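Local coordinates for protein trichomaglin (Trichosanthes lepiniana, PDB 1SGL) that probably cleaves RNA as an S-like ribonuclease of the T2 family, at residues E77-Y82 against I96-Q101; M69-K74 against Y119-L124; G61-D66 against Q100-H105. All blocks are in the same frame, centred on the assembly; numbering follows the deposited sequence.

Interaction 1: residues E77-Y82 against I96-Q101; sequences EYWPTY and ILWGQQ. With SO4 (sulfate ion), chain C; SO4 (sulfate ion), chain B.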
loop_
_atom_site.group_PDB
_atom_site.type_symbol
_atom_site.label_atom_id
_atom_site.label_comp_id
_atom_site.label_asym_id
_atom_site.label_seq_id
_atom_site.Cartn_x
_atom_site.Cartn_y
_atom_site.Cartn_z
ATOM N N GLU A 77 9.804 8.372 1.621
ATOM C CA GLU A 77 9.940 7.520 2.785
ATOM C C GLU A 77 8.807 6.497 2.930
ATOM O O GLU A 77 9.056 5.329 3.222
ATOM C CB GLU A 77 10.003 8.373 4.051
ATOM C CG GLU A 77 10.710 7.676 5.205
ATOM C CD GLU A 77 10.255 8.179 6.558
ATOM O OE1 GLU A 77 10.160 9.416 6.743
ATOM O OE2 GLU A 77 10.001 7.327 7.436
ATOM N N TYR A 78 7.570 6.929 2.710
ATOM C CA TYR A 78 6.429 6.032 2.886
ATOM C C TYR A 78 5.803 5.422 1.641
ATOM O O TYR A 78 4.998 4.496 1.746
ATOM C CB TYR A 78 5.349 6.760 3.680
ATOM C CG TYR A 78 5.822 7.194 5.040
ATOM C CD1 TYR A 78 5.833 8.537 5.398
ATOM C CD2 TYR A 78 6.254 6.257 5.974
ATOM C CE1 TYR A 78 6.259 8.943 6.654
ATOM C CE2 TYR A 78 6.686 6.652 7.236
ATOM C CZ TYR A 78 6.684 7.999 7.567
ATOM O OH TYR A 78 7.109 8.400 8.815
ATOM N N TRP A 79 6.177 5.920 0.468
ATOM C CA TRP A 79 5.610 5.421 -0.776
ATOM C C TRP A 79 6.705 5.096 -1.800
ATOM O O TRP A 79 6.604 5.480 -2.960
ATOM C CB TRP A 79 4.663 6.483 -1.336
ATOM C CG TRP A 79 3.616 5.992 -2.288
ATOM C CD1 TRP A 79 3.733 4.983 -3.198
ATOM C CD2 TRP A 79 2.328 6.569 -2.495
ATOM N NE1 TRP A 79 2.596 4.899 -3.966
ATOM C CE2 TRP A 79 1.717 5.864 -3.554
ATOM C CE3 TRP A 79 1.630 7.620 -1.889
ATOM C CZ2 TRP A 79 0.439 6.176 -4.018
ATOM C CZ3 TRP A 79 0.366 7.928 -2.348
ATOM C CH2 TRP A 79 -0.219 7.209 -3.404
ATOM N N PRO A 80 7.767 4.381 -1.382
ATOM C CA PRO A 80 8.840 4.049 -2.322
ATOM C C PRO A 80 8.399 3.006 -3.333
ATOM O O PRO A 80 7.317 2.438 -3.214
ATOM C CB PRO A 80 9.930 3.510 -1.410
ATOM C CG PRO A 80 9.117 2.739 -0.399
ATOM C CD PRO A 80 7.988 3.716 -0.082
ATOM N N THR A 81 9.237 2.761 -4.334
ATOM C CA THR A 81 8.929 1.753 -5.332
ATOM C C THR A 81 9.836 0.565 -5.025
ATOM O O THR A 81 10.835 0.714 -4.330
ATOM C CB THR A 81 9.190 2.263 -6.774
ATOM O OG1 THR A 81 8.789 1.252 -7.712
ATOM C CG2 THR A 81 10.665 2.562 -6.985
ATOM N N TYR A 82 9.481 -0.614 -5.515
ATOM C CA TYR A 82 10.286 -1.796 -5.255
ATOM C C TYR A 82 10.814 -2.414 -6.542
ATOM O O TYR A 82 11.269 -3.557 -6.554
ATOM C CB TYR A 82 9.476 -2.814 -4.433
ATOM C CG TYR A 82 9.229 -2.348 -3.007
ATOM C CD1 TYR A 82 10.283 -2.222 -2.104
ATOM C CD2 TYR A 82 7.956 -1.972 -2.582
ATOM C CE1 TYR A 82 10.077 -1.729 -0.816
ATOM C CE2 TYR A 82 7.739 -1.476 -1.296
ATOM C CZ TYR A 82 8.804 -1.357 -0.422
ATOM O OH TYR A 82 8.601 -0.855 0.842
ATOM N N ILE A 96 6.431 6.827 -12.954
ATOM C CA ILE A 96 6.931 6.406 -11.654
ATOM C C ILE A 96 5.678 5.969 -10.904
ATOM O O ILE A 96 4.579 6.445 -11.199
ATOM C CB ILE A 96 7.588 7.564 -10.879
ATOM C CG1 ILE A 96 6.690 8.800 -10.946
ATOM C CG2 ILE A 96 8.968 7.847 -11.437
ATOM C CD1 ILE A 96 7.204 9.973 -10.154
ATOM N N LEU A 97 5.848 5.073 -9.940
ATOM C CA LEU A 97 4.746 4.548 -9.147
ATOM C C LEU A 97 3.666 5.572 -8.800
ATOM O O LEU A 97 2.495 5.356 -9.099
ATOM C CB LEU A 97 5.285 3.917 -7.863
ATOM C CG LEU A 97 4.256 3.256 -6.943
ATOM C CD1 LEU A 97 3.610 2.059 -7.650
ATOM C CD2 LEU A 97 4.939 2.818 -5.657
ATOM N N TRP A 98 4.052 6.684 -8.183
ATOM C CA TRP A 98 3.083 7.705 -7.799
ATOM C C TRP A 98 2.231 8.155 -8.980
ATOM O O TRP A 98 1.020 8.358 -8.844
ATOM C CB TRP A 98 3.786 8.926 -7.196
ATOM C CG TRP A 98 4.847 8.588 -6.195
ATOM C CD1 TRP A 98 4.856 7.530 -5.326
ATOM C CD2 TRP A 98 6.061 9.308 -5.961
ATOM N NE1 TRP A 98 6.003 7.545 -4.574
ATOM C CE2 TRP A 98 6.762 8.625 -4.941
ATOM C CE3 TRP A 98 6.626 10.466 -6.513
ATOM C CZ2 TRP A 98 8.003 9.060 -4.464
ATOM C CZ3 TRP A 98 7.862 10.900 -6.035
ATOM C CH2 TRP A 98 8.534 10.197 -5.023
ATOM N N GLY A 99 2.874 8.313 -10.134
ATOM C CA GLY A 99 2.169 8.744 -11.324
ATOM C C GLY A 99 1.201 7.691 -11.820
ATOM O O GLY A 99 0.040 7.994 -12.106
ATOM N N GLN A 100 1.683 6.456 -11.927
ATOM C CA GLN A 100 0.854 5.357 -12.387
ATOM C C GLN A 100 -0.378 5.174 -11.500
ATOM O O GLN A 100 -1.489 5.003 -12.010
ATOM C CB GLN A 100 1.642 4.057 -12.403
ATOM C CG GLN A 100 0.786 2.866 -12.785
ATOM C CD GLN A 100 1.137 1.629 -12.000
ATOM O OE1 GLN A 100 1.201 1.666 -10.773
ATOM N NE2 GLN A 100 1.371 0.525 -12.698
ATOM N N GLN A 101 -0.182 5.211 -10.181
ATOM C CA GLN A 101 -1.297 5.042 -9.253
ATOM C C GLN A 101 -2.313 6.150 -9.419
ATOM O O GLN A 101 -3.521 5.900 -9.419
ATOM C CB GLN A 101 -0.807 5.006 -7.804
ATOM C CG GLN A 101 -0.097 3.718 -7.450
ATOM C CD GLN A 101 -1.000 2.511 -7.611
ATOM O OE1 GLN A 101 -2.050 2.429 -6.987
ATOM N NE2 GLN A 101 -0.596 1.573 -8.455
HETATM S S SO4 C . 6.260 -1.789 -6.681
HETATM O O1 SO4 C . 5.290 -2.549 -5.869
HETATM O O2 SO4 C . 7.479 -2.596 -6.856
HETATM O O3 SO4 C . 6.605 -0.529 -5.998
HETATM O O4 SO4 C . 5.665 -1.490 -7.993
HETATM S S SO4 B . -2.014 -1.740 -9.459
HETATM O O1 SO4 B . -2.234 -2.841 -10.414
HETATM O O2 SO4 B . -2.406 -0.469 -10.094
HETATM O O3 SO4 B . -0.589 -1.692 -9.096
HETATM O O4 SO4 B . -2.817 -1.956 -8.238
#
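W79, just beyond helix 72-78, meets W98 through both its backbone and its ring. Its carbonyl O takes the indole N-H of W98 in a short, nearly straight hydrogen bond (NE1 to O 2.7 Å, N-H...O 167°), and the oxygen lies in the plane of the W98 ring. The same edge of W98 stands on the W79 indole: CD1 of W98 is 3.5 Å from CD1 of W79, over one face and toward the rim. The pair is therefore edge-to-face, with planes at 74°. With CG anti to the backbone N (chi1 -158°), the W79 ring reaches under that edge, while L97 CD2 touches its rim at CD1 (3.5 Å) and Q101 CB lies at the CZ2 end.

P80 contributes its carbonyl, whose O is 3.4 Å from L97 CD2. T81 and L97 meet at their CB atoms (4.4 Å), and T81 OG1 bonds weakly to a sulfate. Y82 N holds the same ion, 2.9 Å from its O3. Q101 NE2, which also donates to Q100 OE1, meets a second sulfate with H43; both ions probably come from the crystallisation liquor, yet this site is consistent with phosphate binding in a T2 ribonuclease.

Strand 40-47 lies against this junction through T41, I42 and H43, helix 116-129 covers the W79 indole with Y119, F120 and T123, and the turn leaving helix 72-78 is buried against the start of helix 97-106.

Interaction 2: residues M69-K74 against Y119-L124; sequences MPFFGK and YFKKTL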
loop_
_atom_site.group_PDB
_atom_site.type_symbol
_atom_site.label_atom_id
_atom_site.label_comp_id
_atom_site.label_asym_id
_atom_site.label_seq_id
_atom_site.Cartn_x
_atom_site.Cartn_y
_atom_site.Cartn_z
ATOM N N MET A 69 5.050 18.492 -4.683
ATOM C CA MET A 69 5.907 19.287 -3.804
ATOM C C MET A 69 5.784 19.187 -2.290
ATOM O O MET A 69 6.710 18.725 -1.615
ATOM C CB MET A 69 5.851 20.764 -4.195
ATOM C CG MET A 69 6.460 21.668 -3.132
ATOM S SD MET A 69 6.767 23.316 -3.708
ATOM C CE MET A 69 8.465 23.551 -3.106
ATOM N N PRO A 70 4.658 19.638 -1.726
ATOM C CA PRO A 70 4.534 19.554 -0.270
ATOM C C PRO A 70 4.482 18.137 0.307
ATOM O O PRO A 70 4.205 17.968 1.491
ATOM C CB PRO A 70 3.253 20.339 0.008
ATOM C CG PRO A 70 2.431 20.064 -1.208
ATOM C CD PRO A 70 3.430 20.174 -2.341
ATOM N N PHE A 71 4.759 17.124 -0.506
ATOM C CA PHE A 71 4.701 15.746 -0.018
ATOM C C PHE A 71 5.928 14.917 -0.373
ATOM O O PHE A 71 6.064 13.785 0.089
ATOM C CB PHE A 71 3.471 15.033 -0.595
ATOM C CG PHE A 71 2.173 15.752 -0.359
ATOM C CD1 PHE A 71 1.263 15.916 -1.401
ATOM C CD2 PHE A 71 1.839 16.229 0.903
ATOM C CE1 PHE A 71 0.036 16.544 -1.192
ATOM C CE2 PHE A 71 0.617 16.858 1.124
ATOM C CZ PHE A 71 -0.288 17.015 0.073
ATOM N N PHE A 72 6.824 15.475 -1.183
ATOM C CA PHE A 72 8.003 14.736 -1.624
ATOM C C PHE A 72 8.758 13.905 -0.582
ATOM O O PHE A 72 9.015 12.719 -0.799
ATOM C CB PHE A 72 8.989 15.669 -2.319
ATOM C CG PHE A 72 10.129 14.949 -2.963
ATOM C CD1 PHE A 72 9.897 14.033 -3.980
ATOM C CD2 PHE A 72 11.437 15.179 -2.554
ATOM C CE1 PHE A 72 10.950 13.355 -4.584
ATOM C CE2 PHE A 72 12.498 14.511 -3.146
ATOM C CZ PHE A 72 12.259 13.597 -4.165
ATOM N N GLY A 73 9.121 14.524 0.535
ATOM C CA GLY A 73 9.852 13.807 1.565
ATOM C C GLY A 73 9.069 12.624 2.092
ATOM O O GLY A 73 9.611 11.539 2.267
ATOM N N LYS A 74 7.781 12.833 2.333
ATOM C CA LYS A 74 6.930 11.773 2.843
ATOM C C LYS A 74 6.719 10.658 1.823
ATOM O O LYS A 74 6.681 9.492 2.191
ATOM C CB LYS A 74 5.598 12.369 3.304
ATOM C CG LYS A 74 5.794 13.404 4.412
ATOM C CD LYS A 74 4.501 14.116 4.814
ATOM C CE LYS A 74 3.586 13.204 5.605
ATOM N NZ LYS A 74 2.500 13.982 6.261
ATOM N N TYR A 119 -5.340 13.675 -3.904
ATOM C CA TYR A 119 -5.127 12.237 -3.941
ATOM C C TYR A 119 -3.966 11.844 -3.019
ATOM O O TYR A 119 -4.116 10.977 -2.161
ATOM C CB TYR A 119 -4.834 11.777 -5.366
ATOM C CG TYR A 119 -4.567 10.294 -5.491
ATOM C CD1 TYR A 119 -5.575 9.352 -5.249
ATOM C CD2 TYR A 119 -3.304 9.828 -5.855
ATOM C CE1 TYR A 119 -5.321 7.978 -5.372
ATOM C CE2 TYR A 119 -3.041 8.477 -5.982
ATOM C CZ TYR A 119 -4.047 7.552 -5.743
ATOM O OH TYR A 119 -3.761 6.211 -5.889
ATOM N N PHE A 120 -2.816 12.485 -3.190
ATOM C CA PHE A 120 -1.667 12.175 -2.350
ATOM C C PHE A 120 -1.888 12.613 -0.914
ATOM O O PHE A 120 -1.495 11.917 0.018
ATOM C CB PHE A 120 -0.400 12.815 -2.922
ATOM C CG PHE A 120 -0.013 12.258 -4.250
ATOM C CD1 PHE A 120 0.334 10.916 -4.376
ATOM C CD2 PHE A 120 -0.067 13.044 -5.394
ATOM C CE1 PHE A 120 0.614 10.361 -5.622
ATOM C CE2 PHE A 120 0.213 12.499 -6.649
ATOM C CZ PHE A 120 0.552 11.156 -6.762
ATOM N N LYS A 121 -2.527 13.764 -0.739
ATOM C CA LYS A 121 -2.803 14.270 0.596
ATOM C C LYS A 121 -3.686 13.289 1.365
ATOM O O LYS A 121 -3.394 12.948 2.507
ATOM C CB LYS A 121 -3.516 15.612 0.515
ATOM C CG LYS A 121 -3.907 16.175 1.861
ATOM C CD LYS A 121 -4.640 17.496 1.691
ATOM C CE LYS A 121 -4.989 18.112 3.036
ATOM N NZ LYS A 121 -5.687 19.418 2.878
ATOM N N LYS A 122 -4.766 12.842 0.733
ATOM C CA LYS A 122 -5.689 11.911 1.377
ATOM C C LYS A 122 -5.054 10.554 1.643
ATOM O O LYS A 122 -5.249 9.961 2.701
ATOM C CB LYS A 122 -6.933 11.700 0.518
ATOM C CG LYS A 122 -8.185 11.527 1.348
ATOM C CD LYS A 122 -8.537 12.861 1.998
ATOM C CE LYS A 122 -9.467 12.690 3.180
ATOM N NZ LYS A 122 -8.794 11.954 4.286
ATOM N N THR A 123 -4.307 10.052 0.671
ATOM C CA THR A 123 -3.668 8.761 0.835
ATOM C C THR A 123 -2.680 8.781 2.002
ATOM O O THR A 123 -2.646 7.855 2.807
ATOM C CB THR A 123 -2.957 8.336 -0.458
ATOM O OG1 THR A 123 -3.925 8.217 -1.515
ATOM C CG2 THR A 123 -2.257 6.992 -0.262
ATOM N N LEU A 124 -1.891 9.847 2.104
ATOM C CA LEU A 124 -0.921 9.965 3.192
ATOM C C LEU A 124 -1.604 10.152 4.550
ATOM O O LEU A 124 -1.162 9.593 5.557
ATOM C CB LEU A 124 0.037 11.129 2.918
ATOM C CG LEU A 124 1.068 10.835 1.820
ATOM C CD1 LEU A 124 1.827 12.102 1.458
ATOM C CD2 LEU A 124 2.032 9.758 2.310
#
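F71 points its ring at helix 116-129 and lays it obliquely across F120, K121 and L124. Three parts of the side chain find different partners. Its far end is the most closely met, with CZ 3.5 Å from CB of K121. One flank, at CD1, lies 3.8 Å from CB of F120, and the root of the side chain, at CB, rests 3.9 Å from the CD1 methyl of L124. A first torsion that sets CG opposite the carbonyl carbon (chi1 -54°) carries the ring out from its own backbone toward these residues. On its own segment, P70 CG sits 4.1 Å above the centre of one ring face, and W117 adds a further aromatic ring nearby.

F71 lies just ahead of helix 72-78, and one turn further on K74 continues the contact: its CB approaches the same L124 methyl at 4.2 Å. The two helices are thereby joined along one flank of the alpha+beta fold of T2 ribonucleases.

F120 and K121 use only their near ends here. F120 starts toward F71, but its ring turns away to meet W79, W98 and Y102 in the interior. K121 lends its CB, and its aliphatic chain runs off fully extended, carrying the ammonium group away from the phenyl ring. Behind them, the T123 hydroxyl donates to Y119 O (OG1 to O 2.8 Å), which also accepts the amide of T123 from the opposite face of the carbonyl plane.

Interaction 3: residues G61-D66 against Q100-H105; sequences GSFDPD and QQYEKH. With SO4 (sulfate ion), chain B.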
loop_
_atom_site.group_PDB
_atom_site.type_symbol
_atom_site.label_atom_id
_atom_site.label_comp_id
_atom_site.label_asym_id
_atom_site.label_seq_id
_atom_site.Cartn_x
_atom_site.Cartn_y
_atom_site.Cartn_z
ATOM N N GLY A 61 -5.686 12.344 -18.100
ATOM C CA GLY A 61 -4.996 13.552 -17.676
ATOM C C GLY A 61 -3.549 13.276 -17.308
ATOM O O GLY A 61 -3.264 12.419 -16.466
ATOM N N SER A 62 -2.639 14.016 -17.936
ATOM C CA SER A 62 -1.205 13.858 -17.711
ATOM C C SER A 62 -0.742 14.184 -16.293
ATOM O O SER A 62 -0.978 15.280 -15.785
ATOM C CB SER A 62 -0.431 14.724 -18.705
ATOM O OG SER A 62 -0.767 14.377 -20.036
ATOM N N PHE A 63 -0.074 13.219 -15.664
ATOM C CA PHE A 63 0.442 13.391 -14.313
ATOM C C PHE A 63 1.475 14.518 -14.264
ATOM O O PHE A 63 2.458 14.513 -15.006
ATOM C CB PHE A 63 1.087 12.097 -13.828
ATOM C CG PHE A 63 1.818 12.241 -12.529
ATOM C CD1 PHE A 63 1.132 12.546 -11.360
ATOM C CD2 PHE A 63 3.198 12.094 -12.476
ATOM C CE1 PHE A 63 1.815 12.701 -10.156
ATOM C CE2 PHE A 63 3.886 12.247 -11.279
ATOM C CZ PHE A 63 3.196 12.550 -10.121
ATOM N N ASP A 64 1.249 15.480 -13.382
ATOM C CA ASP A 64 2.149 16.615 -13.245
ATOM C C ASP A 64 2.927 16.528 -11.932
ATOM O O ASP A 64 2.381 16.795 -10.865
ATOM C CB ASP A 64 1.337 17.908 -13.281
ATOM C CG ASP A 64 2.205 19.141 -13.297
ATOM O OD1 ASP A 64 3.427 19.020 -13.067
ATOM O OD2 ASP A 64 1.659 20.237 -13.530
ATOM N N PRO A 65 4.216 16.159 -11.995
ATOM C CA PRO A 65 5.066 16.038 -10.805
ATOM C C PRO A 65 5.117 17.290 -9.920
ATOM O O PRO A 65 5.365 17.187 -8.716
ATOM C CB PRO A 65 6.435 15.706 -11.392
ATOM C CG PRO A 65 6.107 14.981 -12.645
ATOM C CD PRO A 65 4.972 15.799 -13.209
ATOM N N ASP A 66 4.889 18.465 -10.507
ATOM C CA ASP A 66 4.932 19.709 -9.739
ATOM C C ASP A 66 3.948 19.736 -8.577
ATOM O O ASP A 66 4.236 20.315 -7.535
ATOM C CB ASP A 66 4.647 20.933 -10.622
ATOM C CG ASP A 66 5.679 21.131 -11.728
ATOM O OD1 ASP A 66 6.808 20.606 -11.630
ATOM O OD2 ASP A 66 5.355 21.841 -12.700
ATOM N N GLN A 100 1.683 6.456 -11.927
ATOM C CA GLN A 100 0.854 5.357 -12.387
ATOM C C GLN A 100 -0.378 5.174 -11.500
ATOM O O GLN A 100 -1.489 5.003 -12.010
ATOM C CB GLN A 100 1.642 4.057 -12.403
ATOM C CG GLN A 100 0.786 2.866 -12.785
ATOM C CD GLN A 100 1.137 1.629 -12.000
ATOM O OE1 GLN A 100 1.201 1.666 -10.773
ATOM N NE2 GLN A 100 1.371 0.525 -12.698
ATOM N N GLN A 101 -0.182 5.211 -10.181
ATOM C CA GLN A 101 -1.297 5.042 -9.253
ATOM C C GLN A 101 -2.313 6.150 -9.419
ATOM O O GLN A 101 -3.521 5.900 -9.419
ATOM C CB GLN A 101 -0.807 5.006 -7.804
ATOM C CG GLN A 101 -0.097 3.718 -7.450
ATOM C CD GLN A 101 -1.000 2.511 -7.611
ATOM O OE1 GLN A 101 -2.050 2.429 -6.987
ATOM N NE2 GLN A 101 -0.596 1.573 -8.455
ATOM N N TYR A 102 -1.827 7.377 -9.569
ATOM C CA TYR A 102 -2.732 8.502 -9.743
ATOM C C TYR A 102 -3.544 8.426 -11.040
ATOM O O TYR A 102 -4.760 8.607 -11.025
ATOM C CB TYR A 102 -1.982 9.828 -9.738
ATOM C CG TYR A 102 -2.914 10.964 -10.085
ATOM C CD1 TYR A 102 -3.928 11.337 -9.206
ATOM C CD2 TYR A 102 -2.850 11.600 -11.333
ATOM C CE1 TYR A 102 -4.859 12.304 -9.551
ATOM C CE2 TYR A 102 -3.787 12.571 -11.690
ATOM C CZ TYR A 102 -4.789 12.916 -10.791
ATOM O OH TYR A 102 -5.734 13.863 -11.111
ATOM N N GLU A 103 -2.868 8.180 -12.158
ATOM C CA GLU A 103 -3.545 8.116 -13.449
ATOM C C GLU A 103 -4.472 6.902 -13.580
ATOM O O GLU A 103 -5.608 7.017 -14.032
ATOM C CB GLU A 103 -2.521 8.090 -14.585
ATOM C CG GLU A 103 -1.623 9.319 -14.682
ATOM C CD GLU A 103 -0.755 9.301 -15.940
ATOM O OE1 GLU A 103 -0.217 8.223 -16.285
ATOM O OE2 GLU A 103 -0.603 10.361 -16.583
ATOM N N LYS A 104 -3.980 5.740 -13.181
ATOM C CA LYS A 104 -4.761 4.520 -13.287
ATOM C C LYS A 104 -5.936 4.423 -12.308
ATOM O O LYS A 104 -6.990 3.886 -12.659
ATOM C CB LYS A 104 -3.841 3.310 -13.114
ATOM C CG LYS A 104 -4.458 1.989 -13.524
ATOM C CD LYS A 104 -3.469 0.847 -13.348
ATOM C CE LYS A 104 -4.106 -0.487 -13.695
ATOM N NZ LYS A 104 -3.176 -1.622 -13.414
ATOM N N HIS A 105 -5.777 4.959 -11.099
ATOM C CA HIS A 105 -6.839 4.854 -10.101
ATOM C C HIS A 105 -7.388 6.159 -9.536
ATOM O O HIS A 105 -8.603 6.312 -9.380
ATOM C CB HIS A 105 -6.360 3.984 -8.935
ATOM C CG HIS A 105 -5.843 2.644 -9.351
ATOM N ND1 HIS A 105 -6.612 1.733 -10.041
ATOM C CD2 HIS A 105 -4.636 2.058 -9.167
ATOM C CE1 HIS A 105 -5.902 0.641 -10.266
ATOM N NE2 HIS A 105 -4.699 0.812 -9.745
HETATM S S SO4 B . -2.014 -1.740 -9.459
HETATM O O1 SO4 B . -2.234 -2.841 -10.414
HETATM O O2 SO4 B . -2.406 -0.469 -10.094
HETATM O O3 SO4 B . -0.589 -1.692 -9.096
HETATM O O4 SO4 B . -2.817 -1.956 -8.238
#
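The carboxylate of E103 reaches out of its helix to take a backbone N-H of the facing loop: F63 N donates to OE2 at 3.0 Å, with an N-H...O angle of 149°. The amide arrives on the anti side, 31° out of the carboxylate plane. That oxygen also lies 3.4 Å from G61 O, two acceptors side by side, while OE1 is bonded to the S89 hydroxyl and lies close to E95. The two donors, one on each oxygen, hold the carboxylate in place. An extended chain (chi2 -173°) takes it across to the loop.

F63 adds the apolar part. Its CB is 3.7 Å from E103 OE2, and its ring crosses Y102 obliquely, with Y102 CD2 near the plane of the F63 ring at its edge and 4.1 Å from CD1 of F63.

Helix 97-106 carries a KHG sequence that matches the second conserved active-site motif of T2 ribonucleases. Consistent with a phosphate-binding site, H105 NE2 donates to O2 of a sulfate probably taken up from the crystallisation liquor, at 2.6 Å, the ion lying at the edge of the imidazole and in its plane; K104 NZ makes a weak bond, and H43 NE2 also binds this sulfate. K104 CG lies over the rim of one imidazole face. Across the helix from this site, the loop turns at D64, whose OD1 accepts D66 N in an Asx turn, while D64 N donates to E116.

Centres lie about 11 Å apart for interactions 1 and 2 and for 1 and 3, and about 13 Å for 2 and 3. Helix 97-106 serves interactions 1 and 3, which share Q100, Q101 and a sulfate; helix 72-78 serves 1 and 2. In chain order come 61-66, 69-74 and 77-82, then the overlapping 96-101 and 100-105, and last 119-124. Interaction 1 thus falls within the span of interaction 2, whereas the segments of 2 and 3 alternate. F120 links all three, touching W79, W98, F63 and Y102. Interactions 1 and 3 hold the helix with the probable active-site sequence against the turn at 79-81 and the loop at 61-63; interaction 2 joins helices 72-78 and 116-129.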